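Local coordinates for putative acyl-[acyl-carrier-protein] desaturase DesA2 (Mycobacterium tuberculosis, PDB 1ZA0), which may act as an iron-dependent acyl-[acyl-carrier-protein] desaturase in mycobacterial fatty acid biosynthesis, working as a homodimer with two ferrous ions per subunit, at residues A[20-23]-A[24-28]; A[105-108]-A[109-112]; A[151-154]-A[155-159]; A[193-196]-A[197-201]. All coordinates share one frame; numbering follows the deposited sequence.

Contact 1: A[20-23]-A[24-28]; sequences ANMT and RHLDT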
ATOM      1  N   ALA A  20      15.214  -5.028 -16.499  1.00 32.87           N
ATOM      2  CA  ALA A  20      14.097  -5.662 -17.227  1.00 32.37           C
ATOM      3  C   ALA A  20      12.714  -5.206 -16.638  1.00 30.16           C
ATOM      4  O   ALA A  20      11.770  -4.925 -17.325  1.00 30.47           O
ATOM      5  CB  ALA A  20      14.234  -7.210 -17.120  1.00 31.97           C
ATOM      6  N   ASN A  21      12.660  -5.123 -15.357  1.00 30.66           N
ATOM      7  CA  ASN A  21      11.420  -4.734 -14.688  1.00 30.83           C
ATOM      8  C   ASN A  21      11.126  -3.225 -14.864  1.00 31.63           C
ATOM      9  O   ASN A  21      10.002  -2.856 -15.047  1.00 30.29           O
ATOM     10  CB  ASN A  21      11.514  -5.085 -13.242  1.00 30.34           C
ATOM     11  CG  ASN A  21      11.174  -6.570 -13.000  1.00 34.38           C
ATOM     12  OD1 ASN A  21      10.020  -6.896 -12.718  1.00 33.33           O
ATOM     13  ND2 ASN A  21      12.175  -7.469 -13.153  1.00 32.92           N
ATOM     14  N   MET A  22      12.147  -2.388 -14.826  1.00 33.74           N
ATOM     15  CA  MET A  22      11.954  -0.941 -15.092  1.00 35.31           C
ATOM     16  C   MET A  22      11.456  -0.773 -16.472  1.00 36.50           C
ATOM     17  O   MET A  22      10.522  -0.059 -16.754  1.00 35.92           O
ATOM     18  CB  MET A  22      13.280  -0.208 -15.007  1.00 36.53           C
ATOM     19  CG  MET A  22      13.490   0.701 -13.900  1.00 40.69           C
ATOM     20  SD  MET A  22      12.073   1.712 -13.264  1.00 39.12           S
ATOM     21  CE  MET A  22      12.065   3.248 -14.189  1.00 44.43           C
ATOM     22  N   THR A  23      12.083  -1.506 -17.400  1.00 38.25           N
ATOM     23  CA  THR A  23      11.670  -1.478 -18.775  1.00 37.95           C
ATOM     24  C   THR A  23      10.234  -1.929 -18.965  1.00 36.73           C
ATOM     25  O   THR A  23       9.447  -1.318 -19.664  1.00 37.97           O
ATOM     26  CB  THR A  23      12.715  -2.369 -19.645  1.00 39.10           C
ATOM     27  OG1 THR A  23      14.020  -1.801 -19.506  1.00 42.14           O
ATOM     28  CG2 THR A  23      12.455  -2.212 -21.064  1.00 38.90           C
ATOM     29  N   ARG A  24       9.872  -3.046 -18.365  1.00 36.49           N
ATOM     30  CA  ARG A  24       8.478  -3.442 -18.353  1.00 34.49           C
ATOM     31  C   ARG A  24       7.545  -2.370 -17.746  1.00 33.21           C
ATOM     32  O   ARG A  24       6.488  -2.047 -18.299  1.00 31.24           O
ATOM     33  CB  ARG A  24       8.333  -4.728 -17.550  1.00 35.13           C
ATOM     34  CG  ARG A  24       6.952  -5.303 -17.576  1.00 34.78           C
ATOM     35  CD  ARG A  24       6.744  -6.469 -16.648  1.00 32.56           C
ATOM     36  NE  ARG A  24       7.353  -6.249 -15.353  1.00 30.40           N
ATOM     37  CZ  ARG A  24       6.912  -5.411 -14.418  1.00 32.14           C
ATOM     38  NH1 ARG A  24       5.807  -4.733 -14.643  1.00 31.33           N
ATOM     39  NH2 ARG A  24       7.546  -5.294 -13.243  1.00 32.61           N
ATOM     40  N   HIS A  25       7.934  -1.857 -16.601  1.00 33.67           N
ATOM     41  CA  HIS A  25       7.038  -0.937 -15.837  1.00 34.73           C
ATOM     42  C   HIS A  25       6.765   0.314 -16.695  1.00 34.46           C
ATOM     43  O   HIS A  25       5.632   0.614 -17.040  1.00 34.13           O
ATOM     44  CB  HIS A  25       7.681  -0.662 -14.489  1.00 33.76           C
ATOM     45  CG  HIS A  25       6.829   0.132 -13.537  1.00 36.27           C
ATOM     46  ND1 HIS A  25       6.245  -0.427 -12.408  1.00 33.17           N
ATOM     47  CD2 HIS A  25       6.485   1.442 -13.537  1.00 36.95           C
ATOM     48  CE1 HIS A  25       5.603   0.520 -11.739  1.00 38.30           C
ATOM     49  NE2 HIS A  25       5.719   1.660 -12.404  1.00 34.56           N
ATOM     50  N   LEU A  26       7.819   0.921 -17.204  1.00 36.33           N
ATOM     51  CA  LEU A  26       7.679   2.041 -18.181  1.00 38.02           C
ATOM     52  C   LEU A  26       6.886   1.773 -19.444  1.00 39.42           C
ATOM     53  O   LEU A  26       6.047   2.606 -19.853  1.00 37.70           O
ATOM     54  CB  LEU A  26       9.043   2.609 -18.529  1.00 37.99           C
ATOM     55  CG  LEU A  26       9.838   3.245 -17.388  1.00 42.56           C
ATOM     56  CD1 LEU A  26      11.209   3.672 -17.844  1.00 44.78           C
ATOM     57  CD2 LEU A  26       9.143   4.440 -16.835  1.00 48.14           C
ATOM     58  N   ASP A  27       7.093   0.613 -20.089  1.00 41.36           N
ATOM     59  CA  ASP A  27       6.427   0.332 -21.383  1.00 41.94           C
ATOM     60  C   ASP A  27       4.955   0.002 -21.215  1.00 41.55           C
ATOM     61  O   ASP A  27       4.188   0.103 -22.143  1.00 42.18           O
ATOM     62  CB  ASP A  27       7.093  -0.855 -22.142  1.00 43.71           C
ATOM     63  CG  ASP A  27       8.565  -0.557 -22.620  1.00 47.79           C
ATOM     64  OD1 ASP A  27       9.102   0.590 -22.542  1.00 48.12           O
ATOM     65  OD2 ASP A  27       9.290  -1.490 -23.062  1.00 57.39           O
ATOM     66  N   THR A  28       4.563  -0.429 -20.031  1.00 40.35           N
ATOM     67  CA  THR A  28       3.155  -0.703 -19.713  1.00 39.79           C
ATOM     68  C   THR A  28       2.503   0.366 -18.797  1.00 39.92           C
ATOM     69  O   THR A  28       1.397   0.181 -18.334  1.00 40.03           O
ATOM     70  CB  THR A  28       2.990  -2.097 -19.097  1.00 39.18           C
ATOM     71  OG1 THR A  28       3.779  -2.231 -17.897  1.00 35.46           O
ATOM     72  CG2 THR A  28       3.532  -3.233 -20.145  1.00 39.85           C
TER
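Asn-21 and Arg-24 meet side by side near the C-terminal end of helix 9-27, an N-terminal helix of this ferritin-like desaturase. The evidence for a directed contact is the bond from Arg-24 NH2 to Asn-21 OD1, 3.0 Å long and almost straight at 179°. OD1 lies in the guanidinium plane, at its edge, while the amide itself is turned 80° from that plane. The arginine reaches this position because its chain runs out with CG anti to the backbone N (chi1 -175°), stays extended at chi2, and then bends at chi3, which brings the guanidinium back beside the asparagine and puts one of its faces over Asn-21 O. The amide has two further hydrogen bonds, ND2 to Val-17 O and OD1 from Asn-198 ND2 of helix 176-206, so its rotation is probably well fixed. On another side of the helix Met-22, bent at chi2 and chi3, swings its methyl CE to 3.8 Å from Leu-26 CD1, and the two chains cross at a slant. His-25 N bonds Asn-21 O at 2.8 Å, and the imidazole reaches Glu-106 through NE2. At Thr-28, where the backbone first departs from helical torsions, Arg-24 O takes two donors from opposite faces of its carbonyl plane: Thr-28 N at 3.1 Å, and Thr-28 OG1, itself also bonded to Arg-191 NH1, at 2.7 Å.

Contact 2: A[105-108]-A[109-112]; sequences AEEH and LHAI. With MN (manganese (II) ion), chain B.
The metal-binding helix 95-121 of the four-helix bundle carries Glu-107 and His-110 one turn apart, and their side chains cross with the carboxylate and ring planes 80° apart. Glu-107 OE2 binds the manganese ion at 2.1 Å, whereas OE1 lies 3.6 Å from the metal and is held by a salt bridge to Lys-76, with a weak bond from the metal-bound water. By similarity both residues would bind iron. Here, however, His-110 ND1 stays 4.1 Å from Glu-107 OE2 and is hydrogen-bonded to Lys-76 NZ, while its NE2 bonds Asp-188. Its CG stands beside its own backbone N (chi1 -61°), which lays one ring face over the Glu-106 carbonyl; that oxygen sits 3.2 Å from the ring plane, above its centre, and also accepts the His-110 N-H. Glu-106 is a second-shell residue, its OE1 bonded to NE2 of the metal ligand His-192. Farther round the helix, His-108 and Ile-112 form a CH-pi contact. The His-108 ring extends with CG anti to the backbone N, and Ile-112 CD1 lies over the centre of one face, 3.9 Å from the ring centroid and 11° off its normal.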
ATOM      1  N   ALA A 105       7.804   8.324  -6.199  1.00 27.26           N
ATOM      2  CA  ALA A 105       6.898   9.278  -6.794  1.00 29.24           C
ATOM      3  C   ALA A 105       5.478   8.721  -6.888  1.00 29.47           C
ATOM      4  O   ALA A 105       4.501   9.483  -6.797  1.00 29.67           O
ATOM      5  CB  ALA A 105       7.379   9.634  -8.228  1.00 28.63           C
ATOM      6  N   GLU A 106       5.347   7.405  -7.188  1.00 28.03           N
ATOM      7  CA  GLU A 106       4.014   6.771  -7.224  1.00 27.48           C
ATOM      8  C   GLU A 106       3.342   6.729  -5.850  1.00 27.82           C
ATOM      9  O   GLU A 106       2.166   7.077  -5.745  1.00 27.78           O
ATOM     10  CB  GLU A 106       4.052   5.409  -7.865  1.00 25.91           C
ATOM     11  CG  GLU A 106       4.407   5.482  -9.337  1.00 26.67           C
ATOM     12  CD  GLU A 106       4.434   4.085 -10.053  1.00 31.56           C
ATOM     13  OE1 GLU A 106       4.068   3.025  -9.465  1.00 31.32           O
ATOM     14  OE2 GLU A 106       4.743   4.098 -11.250  1.00 27.24           O
ATOM     15  N   GLU A 107       4.096   6.359  -4.830  1.00 26.21           N
ATOM     16  CA  GLU A 107       3.622   6.364  -3.487  1.00 28.41           C
ATOM     17  C   GLU A 107       3.151   7.802  -3.083  1.00 29.01           C
ATOM     18  O   GLU A 107       2.098   8.003  -2.400  1.00 27.44           O
ATOM     19  CB  GLU A 107       4.702   5.882  -2.515  1.00 28.36           C
ATOM     20  CG  GLU A 107       5.121   4.416  -2.622  1.00 30.84           C
ATOM     21  CD  GLU A 107       3.974   3.461  -2.295  1.00 31.37           C
ATOM     22  OE1 GLU A 107       3.360   3.570  -1.252  1.00 31.87           O
ATOM     23  OE2 GLU A 107       3.645   2.657  -3.117  1.00 35.23           O
ATOM     24  N   HIS A 108       3.967   8.761  -3.409  1.00 27.93           N
ATOM     25  CA  HIS A 108       3.664  10.132  -3.084  1.00 29.53           C
ATOM     26  C   HIS A 108       2.355  10.575  -3.738  1.00 27.93           C
ATOM     27  O   HIS A 108       1.582  11.284  -3.155  1.00 26.44           O
ATOM     28  CB  HIS A 108       4.733  11.062  -3.615  1.00 30.13           C
ATOM     29  CG  HIS A 108       4.585  12.452  -3.104  1.00 35.33           C
ATOM     30  ND1 HIS A 108       5.319  13.502  -3.599  1.00 41.19           N
ATOM     31  CD2 HIS A 108       3.789  12.973  -2.134  1.00 39.74           C
ATOM     32  CE1 HIS A 108       5.016  14.604  -2.929  1.00 41.16           C
ATOM     33  NE2 HIS A 108       4.088  14.312  -2.036  1.00 39.50           N
ATOM     34  N   LEU A 109       2.213  10.242  -5.007  1.00 27.79           N
ATOM     35  CA  LEU A 109       1.037  10.508  -5.800  1.00 27.37           C
ATOM     36  C   LEU A 109      -0.252   9.997  -5.134  1.00 26.83           C
ATOM     37  O   LEU A 109      -1.242  10.733  -5.079  1.00 24.99           O
ATOM     38  CB  LEU A 109       1.191   9.966  -7.220  1.00 29.02           C
ATOM     39  CG  LEU A 109      -0.011  10.382  -8.125  1.00 33.36           C
ATOM     40  CD1 LEU A 109       0.208  11.777  -8.738  1.00 38.10           C
ATOM     41  CD2 LEU A 109      -0.228   9.373  -9.186  1.00 36.50           C
ATOM     42  N   HIS A 110      -0.194   8.801  -4.567  1.00 25.67           N
ATOM     43  CA  HIS A 110      -1.279   8.188  -3.859  1.00 24.72           C
ATOM     44  C   HIS A 110      -1.659   9.037  -2.656  1.00 25.03           C
ATOM     45  O   HIS A 110      -2.848   9.320  -2.464  1.00 24.82           O
ATOM     46  CB  HIS A 110      -0.874   6.743  -3.328  1.00 24.03           C
ATOM     47  CG  HIS A 110      -0.519   5.792  -4.429  1.00 24.27           C
ATOM     48  ND1 HIS A 110       0.161   4.597  -4.210  1.00 24.60           N
ATOM     49  CD2 HIS A 110      -0.816   5.830  -5.758  1.00 24.07           C
ATOM     50  CE1 HIS A 110       0.276   3.970  -5.374  1.00 22.24           C
ATOM     51  NE2 HIS A 110      -0.310   4.694  -6.325  1.00 24.03           N
ATOM     52  N   ALA A 111      -0.648   9.451  -1.874  1.00 24.79           N
ATOM     53  CA  ALA A 111      -0.864  10.290  -0.686  1.00 25.71           C
ATOM     54  C   ALA A 111      -1.522  11.655  -1.098  1.00 25.77           C
ATOM     55  O   ALA A 111      -2.460  12.120  -0.450  1.00 25.38           O
ATOM     56  CB  ALA A 111       0.458  10.512   0.061  1.00 25.98           C
ATOM     57  N   ILE A 112      -1.095  12.257  -2.201  1.00 26.82           N
ATOM     58  CA  ILE A 112      -1.667  13.541  -2.593  1.00 26.91           C
ATOM     59  C   ILE A 112      -3.130  13.355  -2.963  1.00 27.70           C
ATOM     60  O   ILE A 112      -3.990  14.164  -2.566  1.00 25.14           O
ATOM     61  CB  ILE A 112      -0.925  14.138  -3.801  1.00 27.15           C
ATOM     62  CG1 ILE A 112       0.544  14.509  -3.435  1.00 29.77           C
ATOM     63  CG2 ILE A 112      -1.644  15.357  -4.296  1.00 29.12           C
ATOM     64  CD1 ILE A 112       1.440  14.594  -4.778  1.00 30.98           C
TER
HETATM   65 MN    MN B 888       2.942   0.637  -3.225  1.00 29.89          MN
HETATM   66  O   HOH W   1       2.619   0.615  -1.080  1.00 28.28           O

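Contact 3: A[151-154]-A[155-159]; sequences TLVY and MAFYE. With MN (manganese (II) ion), chain B.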
ATOM      1  N   THR A 151      15.022  -6.794   3.075  1.00 36.05           N
ATOM      2  CA  THR A 151      14.352  -5.579   2.707  1.00 37.42           C
ATOM      3  C   THR A 151      13.460  -5.858   1.480  1.00 37.06           C
ATOM      4  O   THR A 151      12.317  -5.345   1.414  1.00 36.46           O
ATOM      5  CB  THR A 151      15.396  -4.446   2.406  1.00 37.49           C
ATOM      6  OG1 THR A 151      16.047  -4.019   3.623  1.00 39.58           O
ATOM      7  CG2 THR A 151      14.744  -3.185   1.925  1.00 38.63           C
ATOM      8  N   LEU A 152      13.994  -6.622   0.497  1.00 35.53           N
ATOM      9  CA  LEU A 152      13.240  -6.891  -0.713  1.00 34.47           C
ATOM     10  C   LEU A 152      12.079  -7.794  -0.381  1.00 33.33           C
ATOM     11  O   LEU A 152      11.010  -7.628  -0.943  1.00 32.42           O
ATOM     12  CB  LEU A 152      14.111  -7.468  -1.844  1.00 35.84           C
ATOM     13  CG  LEU A 152      15.221  -6.576  -2.384  1.00 35.94           C
ATOM     14  CD1 LEU A 152      16.249  -7.408  -3.314  1.00 38.36           C
ATOM     15  CD2 LEU A 152      14.640  -5.385  -3.137  1.00 36.75           C
ATOM     16  N   VAL A 153      12.283  -8.748   0.528  1.00 33.00           N
ATOM     17  CA  VAL A 153      11.249  -9.672   0.938  1.00 33.59           C
ATOM     18  C   VAL A 153      10.120  -8.887   1.677  1.00 34.10           C
ATOM     19  O   VAL A 153       8.975  -9.082   1.382  1.00 32.38           O
ATOM     20  CB  VAL A 153      11.812 -10.752   1.844  1.00 33.33           C
ATOM     21  CG1 VAL A 153      10.698 -11.548   2.552  1.00 34.60           C
ATOM     22  CG2 VAL A 153      12.762 -11.713   0.986  1.00 34.96           C
ATOM     23  N   TYR A 154      10.514  -8.030   2.619  1.00 33.24           N
ATOM     24  CA  TYR A 154       9.580  -7.183   3.339  1.00 34.12           C
ATOM     25  C   TYR A 154       8.716  -6.366   2.360  1.00 32.37           C
ATOM     26  O   TYR A 154       7.517  -6.358   2.500  1.00 34.05           O
ATOM     27  CB  TYR A 154      10.313  -6.250   4.310  1.00 35.45           C
ATOM     28  CG  TYR A 154       9.386  -5.253   4.958  1.00 37.29           C
ATOM     29  CD1 TYR A 154       8.562  -5.622   6.056  1.00 42.00           C
ATOM     30  CD2 TYR A 154       9.251  -3.995   4.438  1.00 37.46           C
ATOM     31  CE1 TYR A 154       7.665  -4.667   6.634  1.00 44.34           C
ATOM     32  CE2 TYR A 154       8.377  -3.068   5.010  1.00 39.55           C
ATOM     33  CZ  TYR A 154       7.597  -3.415   6.080  1.00 42.23           C
ATOM     34  OH  TYR A 154       6.747  -2.451   6.591  1.00 51.08           O
ATOM     35  N   MET A 155       9.336  -5.679   1.408  1.00 31.61           N
ATOM     36  CA  MET A 155       8.633  -4.879   0.463  1.00 31.18           C
ATOM     37  C   MET A 155       7.675  -5.690  -0.422  1.00 31.26           C
ATOM     38  O   MET A 155       6.575  -5.210  -0.724  1.00 30.51           O
ATOM     39  CB  MET A 155       9.586  -4.105  -0.412  1.00 31.26           C
ATOM     40  CG  MET A 155      10.344  -3.006   0.300  1.00 34.72           C
ATOM     41  SD  MET A 155       9.293  -1.824   1.170  1.00 36.35           S
ATOM     42  CE  MET A 155       8.418  -1.131  -0.306  1.00 38.57           C
ATOM     43  N   ALA A 156       8.033  -6.929  -0.763  1.00 28.69           N
ATOM     44  CA  ALA A 156       7.135  -7.724  -1.563  1.00 29.07           C
ATOM     45  C   ALA A 156       5.852  -8.042  -0.814  1.00 27.75           C
ATOM     46  O   ALA A 156       4.733  -7.955  -1.386  1.00 26.20           O
ATOM     47  CB  ALA A 156       7.858  -9.046  -2.049  1.00 29.46           C
ATOM     48  N   PHE A 157       5.986  -8.416   0.448  1.00 27.85           N
ATOM     49  CA  PHE A 157       4.826  -8.726   1.236  1.00 28.60           C
ATOM     50  C   PHE A 157       3.980  -7.466   1.512  1.00 28.99           C
ATOM     51  O   PHE A 157       2.773  -7.526   1.568  1.00 28.81           O
ATOM     52  CB  PHE A 157       5.243  -9.312   2.565  1.00 29.71           C
ATOM     53  CG  PHE A 157       5.493 -10.762   2.533  1.00 30.83           C
ATOM     54  CD1 PHE A 157       4.444 -11.646   2.425  1.00 29.89           C
ATOM     55  CD2 PHE A 157       6.809 -11.269   2.683  1.00 35.55           C
ATOM     56  CE1 PHE A 157       4.657 -13.009   2.416  1.00 29.64           C
ATOM     57  CE2 PHE A 157       7.036 -12.679   2.682  1.00 35.68           C
ATOM     58  CZ  PHE A 157       5.962 -13.533   2.530  1.00 33.69           C
ATOM     59  N   TYR A 158       4.669  -6.375   1.816  1.00 30.20           N
ATOM     60  CA  TYR A 158       4.044  -5.141   2.220  1.00 30.05           C
ATOM     61  C   TYR A 158       3.251  -4.538   1.033  1.00 29.59           C
ATOM     62  O   TYR A 158       2.105  -4.136   1.207  1.00 28.68           O
ATOM     63  CB  TYR A 158       5.110  -4.150   2.752  1.00 31.72           C
ATOM     64  CG  TYR A 158       4.536  -2.793   3.166  1.00 39.30           C
ATOM     65  CD1 TYR A 158       3.944  -2.644   4.411  1.00 47.80           C
ATOM     66  CD2 TYR A 158       4.560  -1.702   2.312  1.00 42.20           C
ATOM     67  CE1 TYR A 158       3.403  -1.423   4.825  1.00 50.81           C
ATOM     68  CE2 TYR A 158       4.014  -0.459   2.722  1.00 51.66           C
ATOM     69  CZ  TYR A 158       3.421  -0.346   3.976  1.00 51.90           C
ATOM     70  OH  TYR A 158       2.875   0.847   4.440  1.00 54.73           O
ATOM     71  N   GLU A 159       3.822  -4.560  -0.164  1.00 27.31           N
ATOM     72  CA  GLU A 159       3.090  -4.209  -1.352  1.00 27.07           C
ATOM     73  C   GLU A 159       1.933  -5.138  -1.650  1.00 28.15           C
ATOM     74  O   GLU A 159       0.898  -4.687  -2.108  1.00 26.86           O
ATOM     75  CB  GLU A 159       3.997  -4.061  -2.572  1.00 25.06           C
ATOM     76  CG  GLU A 159       4.992  -2.936  -2.411  1.00 28.79           C
ATOM     77  CD  GLU A 159       4.269  -1.579  -2.595  1.00 34.53           C
ATOM     78  OE1 GLU A 159       2.994  -1.588  -2.753  1.00 38.86           O
ATOM     79  OE2 GLU A 159       4.918  -0.545  -2.652  1.00 32.10           O
TER
HETATM   80 MN    MN B 888       2.942   0.637  -3.225  1.00 29.89          MN
HETATM   81  O   HOH W   1       2.619   0.615  -1.080  1.00 28.28           O
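Tyr-154 and Tyr-158, one turn apart on helix 148-172 of the four-helix bundle, run alongside each other in the same direction. Both have CG anti to the backbone N (chi1 174° and 178°), so the two rings leave the helix in similar directions. Their planes are only 17° apart, but the centroids are separated by 5.6 Å and the rings barely overlap; this is a slid-apart pair, not a close stack. Tyr-158 CB lies over one face of the Tyr-154 ring, toward its rim, while the hydroxyl oxygen of Tyr-154 comes to 3.6 Å from Tyr-158 CD1. Met-155 folds at chi2 and chi3, and its sulfur fits against the edge of the Tyr-154 ring, SD lying 3.9 Å from CD2: a Met-aromatic contact made at the edge. Round the helix, the branch CG1 of Val-153 abuts the rim of Phe-157 in the plane of that ring, 3.8 Å from CE2. Neighbouring helices cover these side chains: Phe-196 of helix 176-206 packs on Met-155, and Ala-214 and Ile-215 of helix 208-221 on Val-153. Next along the chain, Glu-159 chelates the manganese ion with both oxygens, OE1 at 2.3 Å and OE2 at 2.4 Å, the latter also bonded by Trp-103 NE1. The chemistry implies a division of labour along this helix: apolar and aromatic surfaces pack it among its neighbours, and one buried carboxylate gives both its oxygens to the metal.

Contact 4: A[193-196]-A[197-201]; sequences EEFF and ANLVT
Phe-195 meets Leu-199 on the inner side of helix 176-206, a metal-binding helix of the four-helix bundle. Leu-199 CD1 approaches the Phe-195 ring at its edge, near the ring plane, 4.2 Å from CE2, so the pair touches lightly and much of the density here comes from neighbours. Trp-99 stacks on Phe-195 and meets Phe-196 edge-to-face, as does Trp-103 on Phe-196. The backbone is close-set here too: Ala-197 N bonds Glu-193 O at 2.7 Å, and the methyl CB of Ala-197 lies 3.0 Å from the same oxygen. Glu-193 is buried as well, and its OE2 is answered by two arginines, Arg-160 and Arg-257, which probably stabilise its negative charge. The more exposed side, by contrast, carries Glu-194 and Asn-198. They extend in a common direction, with carboxylate and amide planes 82° apart, yet meet through the aliphatic part of the glutamate, CG being 3.8 Å from Asn-198 ND2. Glu-194 extends fully (chi2 178°), carrying its carboxylate past the amide toward a long, weak ion pair with Arg-24. Asn-198 ND2 is engaged by Asn-21 of helix 9-27, while the backbone N of Asn-198 bonds Glu-194 O at 2.9 Å.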
ATOM      1  N   GLU A 193       4.168  -4.664  -6.168  1.00 26.23           N
ATOM      2  CA  GLU A 193       4.396  -5.978  -5.674  1.00 28.50           C
ATOM      3  C   GLU A 193       5.161  -6.853  -6.732  1.00 27.51           C
ATOM      4  O   GLU A 193       6.029  -7.639  -6.346  1.00 28.17           O
ATOM      5  CB  GLU A 193       3.095  -6.652  -5.204  1.00 28.12           C
ATOM      6  CG  GLU A 193       3.380  -8.033  -4.587  1.00 31.70           C
ATOM      7  CD  GLU A 193       2.239  -9.042  -4.673  1.00 36.70           C
ATOM      8  OE1 GLU A 193       1.121  -8.672  -5.114  1.00 39.90           O
ATOM      9  OE2 GLU A 193       2.460 -10.224  -4.235  1.00 37.19           O
ATOM     10  N   GLU A 194       4.774  -6.731  -7.992  1.00 28.14           N
ATOM     11  CA  GLU A 194       5.267  -7.570  -9.093  1.00 28.21           C
ATOM     12  C   GLU A 194       6.791  -7.271  -9.178  1.00 28.03           C
ATOM     13  O   GLU A 194       7.617  -8.152  -9.270  1.00 26.58           O
ATOM     14  CB  GLU A 194       4.588  -7.189 -10.409  1.00 27.95           C
ATOM     15  CG  GLU A 194       5.098  -7.832 -11.703  1.00 27.72           C
ATOM     16  CD  GLU A 194       4.306  -7.408 -12.907  1.00 32.72           C
ATOM     17  OE1 GLU A 194       3.454  -6.493 -12.745  1.00 39.23           O
ATOM     18  OE2 GLU A 194       4.456  -7.975 -14.033  1.00 30.43           O
ATOM     19  N   PHE A 195       7.121  -6.002  -9.147  1.00 29.39           N
ATOM     20  CA  PHE A 195       8.510  -5.534  -9.229  1.00 28.71           C
ATOM     21  C   PHE A 195       9.338  -6.064  -8.090  1.00 28.56           C
ATOM     22  O   PHE A 195      10.338  -6.772  -8.336  1.00 29.38           O
ATOM     23  CB  PHE A 195       8.565  -3.999  -9.295  1.00 29.24           C
ATOM     24  CG  PHE A 195       9.822  -3.434  -9.946  1.00 30.88           C
ATOM     25  CD1 PHE A 195       9.725  -2.579 -11.022  1.00 30.95           C
ATOM     26  CD2 PHE A 195      11.069  -3.705  -9.442  1.00 31.42           C
ATOM     27  CE1 PHE A 195      10.873  -2.004 -11.596  1.00 30.98           C
ATOM     28  CE2 PHE A 195      12.222  -3.160 -10.030  1.00 31.91           C
ATOM     29  CZ  PHE A 195      12.120  -2.326 -11.116  1.00 32.74           C
ATOM     30  N   PHE A 196       8.929  -5.812  -6.834  1.00 29.19           N
ATOM     31  CA  PHE A 196       9.697  -6.336  -5.712  1.00 29.47           C
ATOM     32  C   PHE A 196       9.721  -7.848  -5.698  1.00 29.64           C
ATOM     33  O   PHE A 196      10.739  -8.482  -5.356  1.00 28.90           O
ATOM     34  CB  PHE A 196       9.244  -5.798  -4.349  1.00 30.53           C
ATOM     35  CG  PHE A 196       9.565  -4.330  -4.163  1.00 31.33           C
ATOM     36  CD1 PHE A 196      10.891  -3.904  -4.048  1.00 32.67           C
ATOM     37  CD2 PHE A 196       8.553  -3.390  -4.133  1.00 32.35           C
ATOM     38  CE1 PHE A 196      11.193  -2.556  -3.882  1.00 32.84           C
ATOM     39  CE2 PHE A 196       8.848  -2.031  -3.967  1.00 32.92           C
ATOM     40  CZ  PHE A 196      10.173  -1.624  -3.869  1.00 35.76           C
ATOM     41  N   ALA A 197       8.587  -8.449  -6.005  1.00 29.09           N
ATOM     42  CA  ALA A 197       8.540  -9.907  -5.945  1.00 28.11           C
ATOM     43  C   ALA A 197       9.466 -10.529  -7.014  1.00 27.15           C
ATOM     44  O   ALA A 197       9.981 -11.614  -6.824  1.00 25.06           O
ATOM     45  CB  ALA A 197       7.121 -10.396  -6.136  1.00 29.01           C
ATOM     46  N   ASN A 198       9.601  -9.887  -8.168  1.00 26.51           N
ATOM     47  CA  ASN A 198      10.475 -10.439  -9.198  1.00 27.28           C
ATOM     48  C   ASN A 198      11.961 -10.384  -8.698  1.00 29.00           C
ATOM     49  O   ASN A 198      12.753 -11.286  -8.992  1.00 29.98           O
ATOM     50  CB  ASN A 198      10.281  -9.686 -10.543  1.00 24.90           C
ATOM     51  CG  ASN A 198       8.985 -10.055 -11.237  1.00 26.92           C
ATOM     52  OD1 ASN A 198       8.373 -11.092 -10.867  1.00 26.56           O
ATOM     53  ND2 ASN A 198       8.554  -9.237 -12.286  1.00 24.00           N
ATOM     54  N   LEU A 199      12.307  -9.355  -7.918  1.00 29.63           N
ATOM     55  CA  LEU A 199      13.667  -9.199  -7.402  1.00 29.73           C
ATOM     56  C   LEU A 199      13.904 -10.299  -6.411  1.00 29.69           C
ATOM     57  O   LEU A 199      14.988 -10.889  -6.375  1.00 28.92           O
ATOM     58  CB  LEU A 199      13.905  -7.838  -6.776  1.00 31.66           C
ATOM     59  CG  LEU A 199      13.778  -6.617  -7.642  1.00 32.91           C
ATOM     60  CD1 LEU A 199      14.112  -5.288  -6.924  1.00 35.84           C
ATOM     61  CD2 LEU A 199      14.658  -6.776  -8.782  1.00 39.83           C
ATOM     62  N   VAL A 200      12.887 -10.621  -5.629  1.00 28.45           N
ATOM     63  CA  VAL A 200      12.954 -11.674  -4.658  1.00 29.39           C
ATOM     64  C   VAL A 200      13.117 -13.058  -5.323  1.00 31.18           C
ATOM     65  O   VAL A 200      13.847 -13.946  -4.809  1.00 30.35           O
ATOM     66  CB  VAL A 200      11.759 -11.697  -3.726  1.00 29.41           C
ATOM     67  CG1 VAL A 200      11.728 -12.942  -2.867  1.00 28.53           C
ATOM     68  CG2 VAL A 200      11.729 -10.454  -2.809  1.00 33.53           C
ATOM     69  N   THR A 201      12.443 -13.244  -6.439  1.00 31.87           N
ATOM     70  CA  THR A 201      12.645 -14.465  -7.231  1.00 31.88           C
ATOM     71  C   THR A 201      14.133 -14.594  -7.619  1.00 33.63           C
ATOM     72  O   THR A 201      14.651 -15.674  -7.481  1.00 35.12           O
ATOM     73  CB  THR A 201      11.715 -14.446  -8.469  1.00 30.22           C
ATOM     74  OG1 THR A 201      10.358 -14.558  -8.003  1.00 28.52           O
ATOM     75  CG2 THR A 201      11.948 -15.681  -9.372  1.00 28.61           C
TER

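How the contacts relate
Along the chain the four contacts come in series, each on its own helix: 9-27, 95-121, 148-172 and 176-206. Contacts 3 and 4 lie closest, with centres 8 Å apart, on helices that follow each other in the chain. Contact 1 is 13 Å from contact 4 between centres and touches it through Asn-21 and Asn-198; it reaches contact 2, 19 Å away, through His-25 and Glu-106. Contacts 2 and 3, with centres 18 Å apart, converge on the same manganese ion and share its water. Helix 176-206 adds the ligands Glu-189 and His-192, so the site joins three helices, while helix 9-27 reaches its second shell through Glu-106.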